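Local coordinates for glutamine cyclotransferase (Zymomonas mobilis, PDB 3NOL), which catalyses the cyclisation of N-terminal glutamine to pyroglutamate with release of ammonia, and is built as a beta-propeller with a bound calcium ion, at residues Asp136-Ile140 / Phe150-Leu156; Tyr37-Ala43 / Arg68-Ser74. All blocks are in the same frame, centred on the assembly; numbering follows the deposited sequence.

Contact 1 of 2, residues Asp136-Ile140 / Phe150-Leu156; sequences DQYLI and FLDPESL
The ring of Tyr138 meets Leu151 O in its own plane, at the edge, where Tyr138 CD1 lies 3.6 Å from Leu151 O; one of its faces is taken by CB of the preceding Gln137. The side chains of Tyr138 and Phe150 cross at about a right angle, with Tyr138 CD2 4.1 Å from Phe150 CD1. Phe150 runs beside Ile140, pointing the same way, and Ile140 CG1 comes to 3.7 Å from Phe150 CD1; Arg160 of strand 158-166 adds a cation-pi contact to this ring. These groups decorate one antiparallel hairpin of a propeller blade, made by strands 139-141 and 147-151. Leu139 and Leu151 form its hydrogen-bonded pair: Leu151 N gives a short, fairly straight bond to Leu139 O (2.7 Å, 163°), while Leu139 N returns a longer, more bent one to Leu151 O, lying in the carbonyl plane on a lone pair. The Pro153 ring, with CG 3.1 Å from Gln137 O, packs against the carbonyl just before Tyr138. Leu139, with CG beside its backbone N (chi1 -73°), sends CD1 to a tight 3.4 Å from Leu156 CD2. Asp152 OD1 accepts from Glu154 N (Asx turn) and, on its anti lone pair, from Ser155 N (Asx motif), and Leu156 N bonds back to Asp152 O.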
# COMPACT_ATOMS: atom_id res chain seq x y z
N ASP A 136 8.33 11.44 -7.41
CA ASP A 136 8.27 12.89 -7.55
C ASP A 136 7.53 13.35 -8.83
O ASP A 136 7.13 14.51 -8.93
CB ASP A 136 9.67 13.51 -7.48
CG ASP A 136 10.32 13.39 -6.10
OD1 ASP A 136 9.62 13.15 -5.08
OD2 ASP A 136 11.56 13.58 -6.05
N GLN A 137 7.36 12.43 -9.79
CA GLN A 137 6.78 12.76 -11.11
C GLN A 137 5.48 12.04 -11.47
O GLN A 137 4.68 12.57 -12.24
CB GLN A 137 7.79 12.47 -12.22
CG GLN A 137 8.97 13.42 -12.27
CD GLN A 137 9.87 13.11 -13.45
OE1 GLN A 137 9.83 13.78 -14.48
NE2 GLN A 137 10.65 12.03 -13.33
N TYR A 138 5.29 10.82 -10.96
CA TYR A 138 4.16 9.96 -11.36
C TYR A 138 3.48 9.25 -10.21
O TYR A 138 4.12 8.96 -9.19
CB TYR A 138 4.65 8.86 -12.31
CG TYR A 138 5.43 9.37 -13.48
CD1 TYR A 138 4.81 10.08 -14.51
CD2 TYR A 138 6.81 9.14 -13.56
CE1 TYR A 138 5.53 10.55 -15.59
CE2 TYR A 138 7.55 9.61 -14.64
CZ TYR A 138 6.91 10.31 -15.65
OH TYR A 138 7.66 10.77 -16.72
N LEU A 139 2.20 8.96 -10.39
CA LEU A 139 1.51 7.94 -9.59
C LEU A 139 1.87 6.59 -10.19
O LEU A 139 2.03 6.48 -11.40
CB LEU A 139 -0.00 8.14 -9.64
CG LEU A 139 -0.44 9.37 -8.82
CD1 LEU A 139 -1.73 10.07 -9.37
CD2 LEU A 139 -0.54 9.09 -7.30
N ILE A 140 1.89 5.56 -9.35
CA ILE A 140 2.30 4.25 -9.80
C ILE A 140 1.27 3.28 -9.24
O ILE A 140 1.03 3.25 -8.03
CB ILE A 140 3.69 3.87 -9.28
CG1 ILE A 140 4.75 4.92 -9.68
CG2 ILE A 140 4.05 2.45 -9.77
CD1 ILE A 140 6.01 4.76 -8.87
N PHE A 150 2.59 3.73 -14.72
CA PHE A 150 2.98 5.05 -14.23
C PHE A 150 2.01 6.04 -14.84
O PHE A 150 1.98 6.18 -16.08
CB PHE A 150 4.40 5.40 -14.68
CG PHE A 150 5.47 4.55 -14.04
CD1 PHE A 150 6.33 5.10 -13.07
CD2 PHE A 150 5.65 3.21 -14.42
CE1 PHE A 150 7.34 4.33 -12.49
CE2 PHE A 150 6.64 2.43 -13.83
CZ PHE A 150 7.50 2.98 -12.87
N LEU A 151 1.25 6.72 -13.98
CA LEU A 151 0.25 7.69 -14.43
C LEU A 151 0.78 9.12 -14.42
O LEU A 151 1.44 9.53 -13.46
CB LEU A 151 -1.01 7.62 -13.57
CG LEU A 151 -1.69 6.26 -13.30
CD1 LEU A 151 -2.99 6.43 -12.49
CD2 LEU A 151 -1.95 5.45 -14.57
N ASP A 152 0.49 9.86 -15.49
CA ASP A 152 0.66 11.31 -15.47
C ASP A 152 -0.31 11.83 -14.41
O ASP A 152 -1.47 11.48 -14.45
CB ASP A 152 0.30 11.93 -16.82
CG ASP A 152 0.45 13.43 -16.80
OD1 ASP A 152 -0.51 14.13 -16.50
OD2 ASP A 152 1.59 13.89 -17.04
N PRO A 153 0.17 12.62 -13.44
CA PRO A 153 -0.68 13.02 -12.30
C PRO A 153 -1.80 14.00 -12.67
O PRO A 153 -2.76 14.14 -11.92
CB PRO A 153 0.31 13.68 -11.32
CG PRO A 153 1.68 13.42 -11.90
CD PRO A 153 1.54 13.17 -13.34
N GLU A 154 -1.67 14.67 -13.81
CA GLU A 154 -2.74 15.57 -14.26
C GLU A 154 -3.82 14.83 -15.05
O GLU A 154 -5.00 14.91 -14.70
CB GLU A 154 -2.16 16.76 -15.00
CG GLU A 154 -1.35 17.69 -14.04
CD GLU A 154 -2.21 18.25 -12.88
OE1 GLU A 154 -3.12 19.06 -13.16
OE2 GLU A 154 -1.98 17.87 -11.70
N SER A 155 -3.42 14.10 -16.08
CA SER A 155 -4.39 13.39 -16.93
C SER A 155 -4.89 12.11 -16.26
O SER A 155 -5.97 11.60 -16.61
CB SER A 155 -3.80 13.05 -18.30
OG SER A 155 -2.71 12.13 -18.18
N LEU A 156 -4.07 11.58 -15.35
CA LEU A 156 -4.30 10.32 -14.64
C LEU A 156 -4.46 9.19 -15.65
O LEU A 156 -5.35 8.34 -15.51
CB LEU A 156 -5.52 10.42 -13.69
CG LEU A 156 -5.33 11.40 -12.51
CD1 LEU A 156 -6.69 11.72 -11.85
CD2 LEU A 156 -4.28 10.87 -11.48

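Contact 2 of 2, residues Tyr37-Ala43 / Arg68-Ser74; sequences YPHDTKA and RKVDIES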
# COMPACT_ATOMS: atom_id res chain seq x y z
N TYR A 37 2.67 -0.83 16.78
CA TYR A 37 1.58 0.08 17.08
C TYR A 37 0.24 -0.61 16.86
O TYR A 37 0.15 -1.49 16.01
CB TYR A 37 1.69 1.32 16.19
CG TYR A 37 2.95 2.11 16.46
CD1 TYR A 37 3.13 2.76 17.68
CD2 TYR A 37 3.97 2.17 15.52
CE1 TYR A 37 4.31 3.48 17.94
CE2 TYR A 37 5.15 2.86 15.78
CZ TYR A 37 5.29 3.52 16.99
OH TYR A 37 6.46 4.22 17.25
N PRO A 38 -0.80 -0.23 17.63
CA PRO A 38 -2.10 -0.89 17.44
C PRO A 38 -2.66 -0.70 16.02
O PRO A 38 -2.59 0.41 15.45
CB PRO A 38 -3.01 -0.19 18.45
CG PRO A 38 -2.12 0.48 19.41
CD PRO A 38 -0.85 0.78 18.70
N HIS A 39 -3.19 -1.79 15.45
CA HIS A 39 -3.97 -1.69 14.21
C HIS A 39 -5.35 -2.31 14.42
O HIS A 39 -5.52 -3.25 15.22
CB HIS A 39 -3.23 -2.38 13.05
CG HIS A 39 -3.92 -2.26 11.72
ND1 HIS A 39 -4.54 -3.33 11.12
CD2 HIS A 39 -4.07 -1.21 10.87
CE1 HIS A 39 -5.06 -2.95 9.96
NE2 HIS A 39 -4.79 -1.66 9.78
N ASP A 40 -6.33 -1.74 13.72
CA ASP A 40 -7.73 -2.15 13.85
C ASP A 40 -7.89 -3.57 13.31
O ASP A 40 -7.64 -3.84 12.12
CB ASP A 40 -8.58 -1.14 13.05
CG ASP A 40 -10.08 -1.39 13.15
OD1 ASP A 40 -10.51 -2.47 13.67
OD2 ASP A 40 -10.81 -0.51 12.66
N THR A 41 -8.31 -4.49 14.18
CA THR A 41 -8.43 -5.91 13.77
C THR A 41 -9.65 -6.17 12.89
O THR A 41 -9.85 -7.29 12.42
CB THR A 41 -8.46 -6.88 14.99
OG1 THR A 41 -9.48 -6.47 15.91
CG2 THR A 41 -7.11 -6.93 15.68
N LYS A 42 -10.47 -5.15 12.67
CA LYS A 42 -11.59 -5.24 11.75
C LYS A 42 -11.29 -4.57 10.40
O LYS A 42 -12.13 -4.56 9.49
CB LYS A 42 -12.87 -4.67 12.39
CG LYS A 42 -13.38 -5.52 13.57
CD LYS A 42 -14.77 -5.08 14.02
CE LYS A 42 -15.32 -6.01 15.08
NZ LYS A 42 -14.46 -6.05 16.30
N ALA A 43 -10.08 -4.03 10.26
CA ALA A 43 -9.71 -3.23 9.09
C ALA A 43 -9.04 -4.10 8.04
O ALA A 43 -7.86 -4.49 8.21
CB ALA A 43 -8.77 -2.06 9.50
N ARG A 68 -9.46 6.64 6.00
CA ARG A 68 -9.28 7.22 7.34
C ARG A 68 -7.90 7.81 7.55
O ARG A 68 -6.91 7.30 7.03
CB ARG A 68 -9.55 6.19 8.44
CG ARG A 68 -8.78 4.89 8.29
CD ARG A 68 -8.90 3.93 9.50
NE ARG A 68 -10.29 3.73 9.93
CZ ARG A 68 -10.75 2.68 10.61
NH1 ARG A 68 -9.95 1.64 10.96
NH2 ARG A 68 -12.03 2.68 10.95
N LYS A 69 -7.87 8.89 8.34
CA LYS A 69 -6.62 9.44 8.88
C LYS A 69 -6.44 8.87 10.28
O LYS A 69 -7.34 9.00 11.11
CB LYS A 69 -6.71 10.96 8.96
CG LYS A 69 -5.45 11.60 9.46
CD LYS A 69 -5.59 13.15 9.48
CE LYS A 69 -4.34 13.83 10.04
NZ LYS A 69 -4.49 15.33 10.10
N VAL A 70 -5.28 8.27 10.55
CA VAL A 70 -5.07 7.47 11.75
C VAL A 70 -3.82 7.93 12.53
O VAL A 70 -2.72 8.09 11.95
CB VAL A 70 -4.95 5.95 11.37
CG1 VAL A 70 -4.64 5.11 12.58
CG2 VAL A 70 -6.19 5.45 10.72
N ASP A 71 -4.01 8.15 13.83
CA ASP A 71 -2.92 8.42 14.78
C ASP A 71 -2.03 7.19 14.88
O ASP A 71 -2.53 6.09 15.15
CB ASP A 71 -3.48 8.72 16.18
CG ASP A 71 -2.39 9.02 17.18
OD1 ASP A 71 -1.73 10.07 17.07
OD2 ASP A 71 -2.16 8.17 18.07
N ILE A 72 -0.73 7.37 14.63
CA ILE A 72 0.21 6.24 14.59
C ILE A 72 0.26 5.49 15.92
O ILE A 72 0.11 4.26 15.97
CB ILE A 72 1.64 6.65 14.16
CG1 ILE A 72 1.63 7.17 12.71
CG2 ILE A 72 2.61 5.46 14.30
CD1 ILE A 72 2.97 7.72 12.23
N GLU A 73 0.49 6.25 17.00
CA GLU A 73 0.73 5.66 18.33
C GLU A 73 -0.45 4.87 18.89
O GLU A 73 -0.25 3.85 19.57
CB GLU A 73 1.14 6.76 19.31
CG GLU A 73 2.59 7.16 19.14
CD GLU A 73 2.97 8.43 19.88
OE1 GLU A 73 2.14 9.02 20.60
OE2 GLU A 73 4.14 8.85 19.72
N SER A 74 -1.67 5.33 18.61
CA SER A 74 -2.88 4.74 19.21
C SER A 74 -3.67 3.89 18.22
O SER A 74 -4.50 3.08 18.62
CB SER A 74 -3.79 5.85 19.75
OG SER A 74 -4.39 6.57 18.68
O HOH W 1 -1.20 2.44 14.19
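Where strand 28-38 leaves its sheet and runs on toward strand 44-51, it passes the loop that follows strand 64-70 in the neighbouring four-stranded sheet of the propeller. Tyr37 and Ile72 make the apolar end of this seam: Ile72 CG2, the methyl anti to the Ile72 backbone N, is the branch that reaches the Tyr37 ring, standing over one face 3.9 Å from the centroid and 16° off the normal, a CH-pi contact. Pro38 CD packs against Glu73 O at 3.2 Å, and a water bridges the two backbones by donating to Pro38 O and to Ile72 O. At the other end, Arg68 NH1 forms a salt bridge with Asp40 OD2, 2.9 Å away, whose hydrogen bond is nearly straight (170°) and uses the anti lone pair of that oxygen. The carboxylate and guanidinium planes are almost coplanar. Asp40 OD1 meanwhile accepts from Lys42 N, 2.9 Å away and above the carboxylate plane, in an Asx turn at the start of the type I turn Asp40-Ala43. Each carboxylate oxygen thus has its own donor, which restricts rotation of the group, while Gln80 OE1 takes a bond from Arg68 NH2. The ion pair probably favours the charged form of Asp40 and links the turn to strand 64-70.

In the fold
From the N terminus the chain first runs along strand 28-38, in the sheet that also holds the C-terminal strand 248-256. Contact 2 closes the loop that follows: it encloses strands 44-51 and 54-61 and the start of 64-70, and joins the entry into the four-stranded sheet 44-82 to the loop before its last strand, 77-82. The chain then builds the sheet 89-124 before contact 1 opens. That contact closes a much shorter loop, the hairpin within the sheet 132-170. The two loops are in series, neither nested nor crossed. The centres of the two contacts lie about 28 Å apart, on opposite sides of the chain's centre. Contact 2 ties neighbouring sheets of the propeller; contact 1 stays within one.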